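Local coordinates for protein UDP-N-acetylglucosamine 4,6-dehydratase (Vibrio fischeri, PDB 3PVZ) that binds NAD in a Rossmann-type domain and is probably a lyase that removes water from UDP-N-acetylglucosamine as a 4,6-dehydratase, at residues E75-R78 with D79-S83. Residues are numbered along the deposited sequence; the frame is centred on the assembly and turned at random. Where two conformers were deposited one is given.
Sequences ELVR and DIRSS
Two successive turns of helix 70-83, the helix of the Rossmann beta-alpha-beta unit formed with strands 62-66 and 90-94, meet where Leu-76 and Val-77 lie alongside Ile-80 and Arg-81. The i to i+4 backbone bonds set this spacing; Asp-79 N, for instance, reaches Glu-75 O at 2.9 Å. Branched aliphatic chains suit the buried side, which faces helix 46-56 and strand 90-94: Leu-76 CD1 meets Ile-80 CD1 at 3.7 Å, the two side chains running abreast. One residue further along, Val-77 CG1 lies 4.0 Å from Arg-81 CG. The Arg-81 chain, bent at chi2 (-85°) and chi3 (78°), curls back, bringing Arg-81 NH2 to 4.1 Å from Val-77 CG1, while NH1 bonds to Gly-85 O beyond the helix end. The two serines that close the helix are held by hydroxyl and amide alike. A chi1 of 51° turns Ser-82 OG back to donate to Arg-78 O at 3.1 Å; Ser-82 N also donates to that oxygen, from the other face of the carbonyl plane. Ser-83 repeats the double grip on Asp-79 O, with Ser-83 OG 3.0 Å away. Glu-75 and Asp-79, if both charged, would repel mildly, probably offset by Lys-220 and Arg-217 of the second subunit, which bridge to Glu-75, and by Lys-53, which bridges to Asp-79. Asp-79 also bonds to Gln-222 of that subunit, placing this side at the dimer interface, while Leu-76 and Ile-80 pack against helix 46-56, and Val-77 and Ile-80 touch strand 90-94.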
loop_
_atom_site.group_PDB
_atom_site.type_symbol
_atom_site.label_atom_id
_atom_site.label_comp_id
_atom_site.label_asym_id
_atom_site.label_seq_id
_atom_site.Cartn_x
_atom_site.Cartn_y
_atom_site.Cartn_z
ATOM N N GLU A 75 -9.896 -4.904 -6.048
ATOM C CA GLU A 75 -10.824 -5.431 -5.074
ATOM C C GLU A 75 -12.040 -4.499 -4.765
ATOM O O GLU A 75 -13.194 -4.958 -4.638
ATOM C CB GLU A 75 -10.038 -5.782 -3.794
ATOM C CG GLU A 75 -10.858 -6.174 -2.629
ATOM C CD GLU A 75 -11.729 -7.409 -2.881
ATOM O OE1 GLU A 75 -11.533 -8.089 -3.920
ATOM O OE2 GLU A 75 -12.612 -7.684 -2.025
ATOM N N LEU A 76 -11.801 -3.197 -4.676
ATOM C CA LEU A 76 -12.872 -2.254 -4.401
ATOM C C LEU A 76 -13.899 -2.282 -5.516
ATOM O O LEU A 76 -15.121 -2.290 -5.275
ATOM C CB LEU A 76 -12.279 -0.825 -4.295
ATOM C CG LEU A 76 -13.310 0.300 -4.260
ATOM C CD1 LEU A 76 -14.263 0.083 -3.105
ATOM C CD2 LEU A 76 -12.666 1.723 -4.196
ATOM N N VAL A 77 -13.421 -2.230 -6.742
ATOM C CA VAL A 77 -14.339 -2.293 -7.893
ATOM C C VAL A 77 -15.117 -3.643 -7.945
ATOM O O VAL A 77 -16.324 -3.634 -8.107
ATOM C CB VAL A 77 -13.601 -2.076 -9.195
ATOM C CG1 VAL A 77 -14.572 -2.022 -10.369
ATOM C CG2 VAL A 77 -12.775 -0.804 -9.132
ATOM N N ARG A 78 -14.446 -4.784 -7.758
ATOM C CA ARG A 78 -15.150 -6.079 -7.759
ATOM C C ARG A 78 -16.231 -6.142 -6.676
ATOM O O ARG A 78 -17.332 -6.537 -6.937
ATOM C CB ARG A 78 -14.158 -7.241 -7.666
ATOM C CG ARG A 78 -13.298 -7.343 -8.942
ATOM C CD ARG A 78 -12.408 -8.619 -9.050
ATOM N NE ARG A 78 -11.406 -8.459 -10.117
ATOM C CZ ARG A 78 -11.652 -8.522 -11.434
ATOM N NH1 ARG A 78 -12.872 -8.784 -11.908
ATOM N NH2 ARG A 78 -10.655 -8.344 -12.295
ATOM N N ASP A 79 -15.914 -5.729 -5.475
ATOM C CA ASP A 79 -16.884 -5.605 -4.406
ATOM C C ASP A 79 -18.070 -4.667 -4.783
ATOM O O ASP A 79 -19.252 -4.950 -4.518
ATOM C CB ASP A 79 -16.117 -5.015 -3.213
ATOM C CG ASP A 79 -16.845 -5.134 -1.918
ATOM O OD1 ASP A 79 -17.987 -5.666 -1.892
ATOM O OD2 ASP A 79 -16.260 -4.682 -0.906
ATOM N N ILE A 80 -17.759 -3.519 -5.364
ATOM C CA ILE A 80 -18.806 -2.587 -5.758
ATOM C C ILE A 80 -19.670 -3.227 -6.849
ATOM O O ILE A 80 -20.885 -3.109 -6.820
ATOM C CB ILE A 80 -18.236 -1.258 -6.275
ATOM C CG1 ILE A 80 -17.874 -0.376 -5.082
ATOM C CG2 ILE A 80 -19.250 -0.545 -7.187
ATOM C CD1 ILE A 80 -17.032 0.809 -5.433
ATOM N N ARG A 81 -19.046 -3.894 -7.810
ATOM C CA ARG A 81 -19.816 -4.511 -8.892
ATOM C C ARG A 81 -20.782 -5.551 -8.351
ATOM O O ARG A 81 -21.931 -5.578 -8.751
ATOM C CB ARG A 81 -18.933 -5.132 -9.980
ATOM C CG ARG A 81 -17.901 -4.152 -10.623
ATOM C CD ARG A 81 -18.379 -3.272 -11.797
ATOM N NE ARG A 81 -19.174 -2.111 -11.382
ATOM C CZ ARG A 81 -18.904 -0.823 -11.637
ATOM N NH1 ARG A 81 -19.749 0.108 -11.192
ATOM N NH2 ARG A 81 -17.835 -0.444 -12.339
ATOM N N SER A 82 -20.350 -6.381 -7.421
ATOM C CA SER A 82 -21.241 -7.438 -6.955
ATOM C C SER A 82 -22.243 -6.959 -5.904
ATOM O O SER A 82 -23.356 -7.440 -5.849
ATOM C CB SER A 82 -20.458 -8.667 -6.485
ATOM O OG SER A 82 -19.443 -8.337 -5.560
ATOM N N SER A 83 -21.866 -5.986 -5.096
ATOM C CA SER A 83 -22.803 -5.410 -4.145
ATOM C C SER A 83 -23.851 -4.514 -4.797
ATOM O O SER A 83 -25.016 -4.613 -4.449
ATOM C CB SER A 83 -22.073 -4.600 -3.080
ATOM O OG SER A 83 -21.257 -5.449 -2.301
#